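Side-chain contacts in alpha-11 giardin (Giardia intestinalis, PDB 2II2), which binds calcium and probably acidic phospholipids as an annexin, and is thought to take part in parasite attachment and in organising the ventral-disk cytoskeleton: residues D8-V13 against R41-D46; S30-E35 against L71-N76; E24-T29 against C302-K307. All coordinates share one frame; numbering follows the deposited sequence. Where two conformers were deposited one is given.

Contact 1 (D8-V13 against R41-D46)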
loop_
_atom_site.group_PDB
_atom_site.type_symbol
_atom_site.label_atom_id
_atom_site.label_comp_id
_atom_site.label_asym_id
_atom_site.label_seq_id
_atom_site.Cartn_x
_atom_site.Cartn_y
_atom_site.Cartn_z
ATOM N N ASP A 8 9.329 16.726 27.389
ATOM C CA ASP A 8 10.538 15.923 27.549
ATOM C C ASP A 8 10.848 15.132 26.290
ATOM O O ASP A 8 12.004 14.902 25.946
ATOM C CB ASP A 8 10.433 14.980 28.739
ATOM C CG ASP A 8 10.274 15.723 30.046
ATOM O OD1 ASP A 8 10.986 16.735 30.249
ATOM O OD2 ASP A 8 9.415 15.304 30.855
ATOM N N ALA A 9 9.798 14.712 25.601
ATOM C CA ALA A 9 9.975 13.887 24.426
ATOM C C ALA A 9 10.634 14.612 23.255
ATOM O O ALA A 9 11.348 13.988 22.490
ATOM C CB ALA A 9 8.650 13.323 24.017
ATOM N N ILE A 10 10.430 15.924 23.135
ATOM C CA ILE A 10 11.027 16.691 22.039
ATOM C C ILE A 10 12.559 16.685 22.080
ATOM O O ILE A 10 13.189 16.278 21.105
ATOM C CB ILE A 10 10.429 18.110 21.990
ATOM C CG1 ILE A 10 9.010 18.025 21.425
ATOM C CG2 ILE A 10 11.238 19.043 21.141
ATOM C CD1 ILE A 10 8.163 19.211 21.704
ATOM N N PRO A 11 13.161 17.113 23.208
ATOM C CA PRO A 11 14.623 16.996 23.265
ATOM C C PRO A 11 15.120 15.544 23.178
ATOM O O PRO A 11 16.202 15.278 22.651
ATOM C CB PRO A 11 14.987 17.652 24.620
ATOM C CG PRO A 11 13.747 17.769 25.353
ATOM C CD PRO A 11 12.603 17.778 24.401
ATOM N N GLU A 12 14.337 14.617 23.721
ATOM C CA GLU A 12 14.685 13.192 23.672
ATOM C C GLU A 12 14.858 12.716 22.230
ATOM O O GLU A 12 15.892 12.122 21.873
ATOM C CB GLU A 12 13.613 12.366 24.389
ATOM C CG GLU A 12 13.874 10.864 24.412
ATOM C CD GLU A 12 12.748 10.070 25.035
ATOM O OE1 GLU A 12 11.641 10.605 25.260
ATOM O OE2 GLU A 12 12.978 8.869 25.285
ATOM N N VAL A 13 13.862 12.985 21.398
ATOM C CA VAL A 13 13.963 12.532 20.020
ATOM C C VAL A 13 14.948 13.358 19.178
ATOM O O VAL A 13 15.561 12.833 18.261
ATOM C CB VAL A 13 12.592 12.407 19.309
ATOM C CG1 VAL A 13 11.945 13.792 19.045
ATOM C CG2 VAL A 13 12.709 11.603 18.025
ATOM N N ARG A 41 4.727 16.242 16.371
ATOM C CA ARG A 41 5.423 16.955 15.280
ATOM C C ARG A 41 5.164 18.459 15.347
ATOM O O ARG A 41 6.054 19.269 15.121
ATOM C CB ARG A 41 5.027 16.398 13.897
ATOM C CG ARG A 41 5.485 14.989 13.666
ATOM C CD ARG A 41 5.281 14.578 12.243
ATOM N NE ARG A 41 3.884 14.474 11.860
ATOM C CZ ARG A 41 3.293 15.181 10.902
ATOM N NH1 ARG A 41 3.953 16.104 10.214
ATOM N NH2 ARG A 41 2.034 14.934 10.608
ATOM N N THR A 42 3.937 18.831 15.664
ATOM C CA THR A 42 3.601 20.253 15.764
ATOM C C THR A 42 4.398 20.959 16.840
ATOM O O THR A 42 5.011 22.002 16.608
ATOM C CB THR A 42 2.093 20.437 16.011
ATOM O OG1 THR A 42 1.391 19.887 14.894
ATOM C CG2 THR A 42 1.692 21.929 16.178
ATOM N N GLN A 43 4.447 20.344 18.005
ATOM C CA GLN A 43 5.181 20.921 19.119
ATOM C C GLN A 43 6.687 20.891 18.859
ATOM O O GLN A 43 7.407 21.812 19.253
ATOM C CB GLN A 43 4.863 20.190 20.426
ATOM C CG GLN A 43 3.467 20.450 21.003
ATOM C CD GLN A 43 3.399 20.280 22.532
ATOM O OE1 GLN A 43 2.314 20.135 23.096
ATOM N NE2 GLN A 43 4.549 20.309 23.196
ATOM N N PHE A 44 7.170 19.823 18.217
ATOM C CA PHE A 44 8.587 19.710 17.890
ATOM C C PHE A 44 9.026 20.907 17.061
ATOM O O PHE A 44 10.070 21.538 17.351
ATOM C CB PHE A 44 8.853 18.409 17.142
ATOM C CG PHE A 44 10.290 18.174 16.823
ATOM C CD1 PHE A 44 11.098 17.385 17.654
ATOM C CD2 PHE A 44 10.843 18.703 15.663
ATOM C CE1 PHE A 44 12.433 17.151 17.346
ATOM C CE2 PHE A 44 12.184 18.471 15.360
ATOM C CZ PHE A 44 12.980 17.696 16.210
ATOM N N GLN A 45 8.208 21.269 16.074
ATOM C CA GLN A 45 8.591 22.376 15.207
ATOM C C GLN A 45 8.479 23.719 15.940
ATOM O O GLN A 45 9.329 24.584 15.794
ATOM C CB GLN A 45 7.761 22.357 13.927
ATOM C CG GLN A 45 8.058 23.478 12.954
ATOM C CD GLN A 45 7.554 23.167 11.550
ATOM O OE1 GLN A 45 6.888 22.162 11.326
ATOM N NE2 GLN A 45 7.892 24.020 10.596
ATOM N N ASP A 46 7.426 23.877 16.732
ATOM C CA ASP A 46 7.264 25.110 17.533
ATOM C C ASP A 46 8.454 25.320 18.453
ATOM O O ASP A 46 8.956 26.434 18.572
ATOM C CB ASP A 46 5.988 25.071 18.368
ATOM C CG ASP A 46 5.788 26.340 19.182
ATOM O OD1 ASP A 46 5.515 27.400 18.576
ATOM O OD2 ASP A 46 5.936 26.249 20.417
#

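Contact 2 (S30-E35 against L71-N76). With SO4 (sulfate ion), chain B.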
loop_
_atom_site.group_PDB
_atom_site.type_symbol
_atom_site.label_atom_id
_atom_site.label_comp_id
_atom_site.label_asym_id
_atom_site.label_seq_id
_atom_site.Cartn_x
_atom_site.Cartn_y
_atom_site.Cartn_z
ATOM N N SER A 30 7.370 3.899 19.052
ATOM C CA SER A 30 6.359 2.954 19.533
ATOM C C SER A 30 5.419 3.549 20.592
ATOM O O SER A 30 4.325 3.003 20.859
ATOM C CB SER A 30 7.043 1.708 20.118
ATOM O OG SER A 30 7.496 1.953 21.447
ATOM N N ARG A 31 5.804 4.670 21.197
ATOM C CA ARG A 31 5.060 5.215 22.321
ATOM C C ARG A 31 3.778 5.914 21.954
ATOM O O ARG A 31 2.938 6.106 22.828
ATOM C CB ARG A 31 5.931 6.223 23.075
ATOM C CG ARG A 31 7.141 5.646 23.700
ATOM C CD ARG A 31 7.760 6.687 24.587
ATOM N NE ARG A 31 9.191 6.502 24.580
ATOM C CZ ARG A 31 10.056 7.465 24.829
ATOM N NH1 ARG A 31 9.615 8.691 25.122
ATOM N NH2 ARG A 31 11.349 7.189 24.788
ATOM N N TRP A 32 3.625 6.284 20.684
ATOM C CA TRP A 32 2.649 7.300 20.295
ATOM C C TRP A 32 1.529 6.818 19.381
ATOM O O TRP A 32 1.778 6.125 18.399
ATOM C CB TRP A 32 3.378 8.461 19.610
ATOM C CG TRP A 32 4.627 8.877 20.330
ATOM C CD1 TRP A 32 5.919 8.555 20.000
ATOM C CD2 TRP A 32 4.712 9.673 21.525
ATOM N NE1 TRP A 32 6.792 9.096 20.910
ATOM C CE2 TRP A 32 6.080 9.785 21.857
ATOM C CE3 TRP A 32 3.762 10.285 22.361
ATOM C CZ2 TRP A 32 6.522 10.503 22.973
ATOM C CZ3 TRP A 32 4.211 11.017 23.465
ATOM C CH2 TRP A 32 5.572 11.119 23.758
ATOM N N SER A 33 0.297 7.243 19.681
ATOM C CA SER A 33 -0.829 7.034 18.765
ATOM C C SER A 33 -0.698 7.929 17.517
ATOM O O SER A 33 0.137 8.846 17.496
ATOM C CB SER A 33 -2.129 7.353 19.475
ATOM O OG SER A 33 -2.206 8.741 19.706
ATOM N N ALA A 34 -1.527 7.695 16.492
ATOM C CA ALA A 34 -1.538 8.580 15.324
ATOM C C ALA A 34 -1.812 10.031 15.732
ATOM O O ALA A 34 -1.109 10.944 15.291
ATOM C CB ALA A 34 -2.541 8.112 14.300
ATOM N N GLU A 35 -2.776 10.238 16.626
ATOM C CA GLU A 35 -3.137 11.582 17.057
ATOM C C GLU A 35 -1.941 12.229 17.766
ATOM O O GLU A 35 -1.659 13.422 17.565
ATOM C CB GLU A 35 -4.335 11.512 17.987
ATOM C CG GLU A 35 -4.798 12.851 18.495
ATOM C CD GLU A 35 -5.913 12.698 19.497
ATOM O OE1 GLU A 35 -6.873 11.958 19.187
ATOM O OE2 GLU A 35 -5.823 13.306 20.593
ATOM N N LEU A 71 7.274 7.904 6.245
ATOM C CA LEU A 71 5.876 7.677 5.925
ATOM C C LEU A 71 5.045 7.464 7.187
ATOM O O LEU A 71 3.971 8.066 7.340
ATOM C CB LEU A 71 5.726 6.478 4.980
ATOM C CG LEU A 71 6.236 6.642 3.548
ATOM C CD1 LEU A 71 6.112 5.319 2.811
ATOM C CD2 LEU A 71 5.508 7.767 2.774
ATOM N N GLY A 72 5.553 6.636 8.098
ATOM C CA GLY A 72 4.811 6.297 9.309
ATOM C C GLY A 72 4.585 7.504 10.223
ATOM O O GLY A 72 3.534 7.611 10.853
ATOM N N TRP A 73 5.551 8.419 10.306
ATOM C CA TRP A 73 5.387 9.632 11.126
ATOM C C TRP A 73 4.461 10.692 10.533
ATOM O O TRP A 73 4.036 11.591 11.240
ATOM C CB TRP A 73 6.763 10.256 11.421
ATOM C CG TRP A 73 7.389 9.712 12.638
ATOM C CD1 TRP A 73 8.324 8.722 12.750
ATOM C CD2 TRP A 73 7.097 10.135 13.963
ATOM N NE1 TRP A 73 8.639 8.522 14.076
ATOM C CE2 TRP A 73 7.901 9.376 14.843
ATOM C CE3 TRP A 73 6.246 11.112 14.503
ATOM C CZ2 TRP A 73 7.874 9.547 16.238
ATOM C CZ3 TRP A 73 6.227 11.284 15.902
ATOM C CH2 TRP A 73 7.021 10.495 16.742
ATOM N N ASP A 74 4.208 10.619 9.224
ATOM C CA ASP A 74 3.395 11.646 8.567
ATOM C C ASP A 74 1.900 11.360 8.755
ATOM O O ASP A 74 1.507 10.267 9.185
ATOM C CB ASP A 74 3.718 11.638 7.059
ATOM C CG ASP A 74 3.415 12.969 6.361
ATOM O OD1 ASP A 74 2.854 13.897 6.988
ATOM O OD2 ASP A 74 3.782 13.060 5.167
ATOM N N CYS A 75 1.069 12.345 8.412
ATOM C CA CYS A 75 -0.369 12.102 8.235
ATOM C C CYS A 75 -0.600 11.238 6.989
ATOM O O CYS A 75 0.112 11.374 5.978
ATOM C CB CYS A 75 -1.138 13.418 8.159
ATOM S SG CYS A 75 -1.138 14.267 9.755
ATOM N N ASN A 76 -1.590 10.345 7.060
ATOM C CA ASN A 76 -1.748 9.314 6.045
ATOM C C ASN A 76 -2.001 9.890 4.643
ATOM O O ASN A 76 -1.455 9.391 3.653
ATOM C CB ASN A 76 -2.880 8.395 6.477
ATOM C CG ASN A 76 -3.067 7.252 5.543
ATOM O OD1 ASN A 76 -3.958 7.266 4.683
ATOM N ND2 ASN A 76 -2.221 6.244 5.686
HETATM S S SO4 B . -3.781 11.053 10.331
HETATM O O1 SO4 B . -4.991 10.367 10.783
HETATM O O2 SO4 B . -3.128 11.659 11.488
HETATM O O3 SO4 B . -2.874 10.137 9.631
HETATM O O4 SO4 B . -4.172 12.132 9.416
#

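Contact 3 (E24-T29 against C302-K307)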
loop_
_atom_site.group_PDB
_atom_site.type_symbol
_atom_site.label_atom_id
_atom_site.label_comp_id
_atom_site.label_asym_id
_atom_site.label_seq_id
_atom_site.Cartn_x
_atom_site.Cartn_y
_atom_site.Cartn_z
ATOM N N GLU A 24 17.012 3.231 18.814
ATOM C CA GLU A 24 16.227 3.987 19.764
ATOM C C GLU A 24 15.079 4.750 19.100
ATOM O O GLU A 24 14.058 5.015 19.742
ATOM C CB GLU A 24 17.108 4.917 20.589
ATOM C CG GLU A 24 16.438 5.190 21.898
ATOM C CD GLU A 24 17.298 5.919 22.893
ATOM O OE1 GLU A 24 18.550 5.996 22.721
ATOM O OE2 GLU A 24 16.691 6.428 23.854
ATOM N N LEU A 25 15.235 5.123 17.829
ATOM C CA LEU A 25 14.137 5.782 17.146
ATOM C C LEU A 25 12.931 4.860 17.039
ATOM O O LEU A 25 11.781 5.310 17.140
ATOM C CB LEU A 25 14.577 6.320 15.791
ATOM C CG LEU A 25 13.520 7.071 14.983
ATOM C CD1 LEU A 25 13.027 8.304 15.740
ATOM C CD2 LEU A 25 14.031 7.446 13.613
ATOM N N VAL A 26 13.195 3.575 16.835
ATOM C CA VAL A 26 12.091 2.605 16.787
ATOM C C VAL A 26 11.318 2.556 18.105
ATOM O O VAL A 26 10.091 2.654 18.123
ATOM C CB VAL A 26 12.596 1.203 16.420
ATOM C CG1 VAL A 26 11.523 0.146 16.511
ATOM C CG2 VAL A 26 13.187 1.192 15.005
ATOM N N THR A 27 12.042 2.402 19.202
ATOM C CA THR A 27 11.374 2.304 20.493
ATOM C C THR A 27 10.680 3.616 20.870
ATOM O O THR A 27 9.587 3.606 21.450
ATOM C CB THR A 27 12.344 1.826 21.579
ATOM O OG1 THR A 27 13.397 2.770 21.727
ATOM C CG2 THR A 27 12.922 0.495 21.199
ATOM N N PHE A 28 11.312 4.745 20.552
ATOM C CA PHE A 28 10.667 6.036 20.778
ATOM C C PHE A 28 9.330 6.152 20.032
ATOM O O PHE A 28 8.301 6.588 20.574
ATOM C CB PHE A 28 11.604 7.188 20.387
ATOM C CG PHE A 28 10.970 8.543 20.550
ATOM C CD1 PHE A 28 11.027 9.219 21.772
ATOM C CD2 PHE A 28 10.288 9.130 19.507
ATOM C CE1 PHE A 28 10.429 10.462 21.919
ATOM C CE2 PHE A 28 9.664 10.353 19.644
ATOM C CZ PHE A 28 9.740 11.018 20.860
ATOM N N THR A 29 9.357 5.757 18.759
ATOM C CA THR A 29 8.189 5.876 17.903
ATOM C C THR A 29 7.038 5.027 18.422
ATOM O O THR A 29 5.885 5.407 18.279
ATOM C CB THR A 29 8.550 5.546 16.460
ATOM O OG1 THR A 29 9.534 6.488 16.012
ATOM C CG2 THR A 29 7.345 5.634 15.535
ATOM N N CYS A 302 9.564 -2.346 11.248
ATOM C CA CYS A 302 8.394 -2.983 10.666
ATOM C C CYS A 302 7.580 -3.694 11.749
ATOM O O CYS A 302 6.366 -3.519 11.840
ATOM C CB CYS A 302 8.862 -3.953 9.584
ATOM S SG CYS A 302 7.522 -4.757 8.676
ATOM N N LEU A 303 8.238 -4.508 12.577
ATOM C CA LEU A 303 7.537 -5.169 13.683
ATOM C C LEU A 303 6.843 -4.168 14.622
ATOM O O LEU A 303 5.695 -4.355 15.059
ATOM C CB LEU A 303 8.501 -6.053 14.458
ATOM C CG LEU A 303 9.031 -7.288 13.732
ATOM C CD1 LEU A 303 10.182 -7.855 14.547
ATOM C CD2 LEU A 303 7.970 -8.372 13.474
ATOM N N MET A 304 7.567 -3.097 14.943
ATOM C CA MET A 304 7.001 -2.061 15.792
ATOM C C MET A 304 5.759 -1.456 15.163
ATOM O O MET A 304 4.738 -1.316 15.858
ATOM C CB MET A 304 8.067 -1.008 16.138
ATOM C CG MET A 304 7.593 0.151 16.997
ATOM S SD MET A 304 6.713 1.462 16.101
ATOM C CE MET A 304 8.006 2.033 14.978
ATOM N N PHE A 305 5.826 -1.063 13.897
ATOM C CA PHE A 305 4.674 -0.408 13.308
ATOM C C PHE A 305 3.454 -1.334 13.214
ATOM O O PHE A 305 2.312 -0.862 13.305
ATOM C CB PHE A 305 5.006 0.181 11.939
ATOM C CG PHE A 305 5.654 1.538 11.974
ATOM C CD1 PHE A 305 6.901 1.753 11.374
ATOM C CD2 PHE A 305 4.993 2.626 12.534
ATOM C CE1 PHE A 305 7.491 3.014 11.395
ATOM C CE2 PHE A 305 5.570 3.897 12.579
ATOM C CZ PHE A 305 6.835 4.094 11.984
ATOM N N TRP A 306 3.679 -2.629 13.060
ATOM C CA TRP A 306 2.583 -3.578 12.960
ATOM C C TRP A 306 2.165 -4.136 14.303
ATOM O O TRP A 306 1.248 -4.952 14.363
ATOM C CB TRP A 306 2.968 -4.736 12.030
ATOM C CG TRP A 306 2.917 -4.376 10.602
ATOM C CD1 TRP A 306 3.971 -4.208 9.741
ATOM C CD2 TRP A 306 1.730 -4.138 9.836
ATOM N NE1 TRP A 306 3.509 -3.866 8.493
ATOM C CE2 TRP A 306 2.134 -3.789 8.538
ATOM C CE3 TRP A 306 0.363 -4.170 10.135
ATOM C CZ2 TRP A 306 1.213 -3.496 7.525
ATOM C CZ3 TRP A 306 -0.550 -3.871 9.135
ATOM C CH2 TRP A 306 -0.115 -3.528 7.859
ATOM N N LYS A 307 2.813 -3.695 15.388
ATOM C CA LYS A 307 2.457 -4.197 16.745
ATOM C C LYS A 307 2.663 -5.704 16.839
ATOM O O LYS A 307 1.872 -6.422 17.468
ATOM C CB LYS A 307 1.055 -3.758 17.200
ATOM C CG LYS A 307 0.956 -2.262 17.333
ATOM C CD LYS A 307 -0.341 -1.851 18.003
ATOM C CE LYS A 307 -0.355 -0.354 18.233
ATOM N NZ LYS A 307 -1.675 0.071 18.786
#

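Contact 1 (D8-V13 against R41-D46)
Ile10 and Phe44 carry this contact, with Gln43 and Val13 adding smaller shares, where two helices of the all-helical annexin fold cross. Helix 9-18, the first of the chain, lies over helix 34-48; the short axes of residues 9-13 and 41-46 make a signed crossing angle of -79° and approach to 10.1 Å. Side chains of helix 9-18 reach both the backbone and the ring of helix 34-48, and no hydrogen bond spans the contact.

Ile10 sends its two branches to different targets. CG1 stands beside its own backbone N, anti to the carbonyl carbon (chi1 -74°), and the chain extends from there, which lays Ile10 CD1 against the backbone of the other helix, 3.6 Å from Gln43 C. The same methyl meets the first side-chain carbon of Gln43, with Ile10 CD1 and Gln43 CB 3.7 Å apart. The other branch turns to the ring: Ile10 CG2 lies 3.9 Å from Phe44 CD1, meeting it at a slant.

Phe44 projects CG anti to its backbone N (chi1 -177°), which carries the ring along the flank of helix 9-18 as far as Val13, one turn beyond Ile10. Around the rest of this ring, Phe52 makes an edge-to-face pair and Phe55 adds a second contact, so the ring sits between helices 9-18 and 52-59. Val13 CG1 meets the CD1-CE1 side of the ring, 3.8 Å from Phe44 CE1.

Contact 2 (S30-E35 against L71-N76)
This is a small contact between two tryptophans, one in the linker between helices 22-29 and 34-48, the other near the end of helix 64-73 in the helical annexin fold. Trp32 and Trp73 together bury 62 Å² and are the residues that touch across it. The closest atoms are Trp32 CD1 and Trp73 CH2, 3.9 Å apart. The five-membered ring of Trp32 and the six-membered ring of Trp73 have centroids 5.8 Å apart and planes inclined at 49°, an oblique meeting that is neither a parallel stack nor a T-shape.

Trp32 holds CG beside its backbone N (chi1 -45°), turning the pyrrole side of the indole toward Trp73, while Arg31 CB lies over one face of the Trp32 ring, toward its rim. Trp73 starts from a bond that points away from 30-35, yet the length of its indole brings the benzene end across. Its polar end is engaged elsewhere: Trp73 NE1 is hydrogen-bonded to Thr29 OG1, which would restrict rotation of the ring, and Phe52 also meets it.

Beyond the tryptophans the chain turns at Asp74 into the next helix, with Cys75 as N-cap residue. Asp74 OD1 accepts a weak bond from Cys75 N. A sulfate, probably from the crystallisation liquor, sits at this helix start, where Asn76 N donates to sulfate O3 at 2.9 Å with an N-H...O angle of 157°.

Contact 3 (E24-T29 against C302-K307)
Leu25 O is gripped by two donors of Thr29, the amide N at 2.9 Å in the helical bond and the hydroxyl OG1 at 2.8 Å. They reach Leu25 O from opposite faces of its carbonyl plane, with OG1 tilted 29° from that plane. The hydroxyl folds back on its own helix, which leaves Thr29 CG2, anti to the backbone N (chi1 -62° for OG1), facing residues 302-307.

The two helices run parallel: the axes of residues 24-29 and 302-306 differ in direction by 1° and lie 9.7 Å apart, which joins the first part of this annexin chain to its last helix. Met304 has the largest share of the interface. Its first carbon, Met304 CB, lies 3.7 Å from Val26 CG1, and bends at chi2 and chi3 bring Met304 CE to 3.7 Å from Thr29 CG2. The same methyl sits over the centre of the Phe305 ring, 3.6 Å above its plane, a CH-pi placement; Phe305 CE2 in turn approaches Thr29 CG2 at 3.9 Å.

No hydrogen bond crosses between the segments; side chains meet carbon to carbon, with the Met304 chain also passing Val26 O, and the threonine hydroxyl turns back to Leu25 O, consistent with cohesion by dispersion and burial.

How the contacts relate
All three contacts lie on the same side of the chain's centre. Contacts 1 and 2 have centres 14 Å apart, contacts 2 and 3 are 10 Å apart, and contacts 1 and 3 are 18 Å apart. Contacts 1 and 2 share helix 34-48, while helix 22-29 of contact 3 comes between helices 9-18 and 34-48 in sequence. The segments of contact 1 alternate along the chain with those of contacts 2 and 3, and contact 2 falls within the span closed by contact 3, which sets helix 22-29 beside the last helix, 298-306. Ala9 packs on Trp32 between contacts 1 and 2, and Phe28 on Val13 between contacts 1 and 3. Together they tie the first helices to one another, to helix 64-73 and to the last helix.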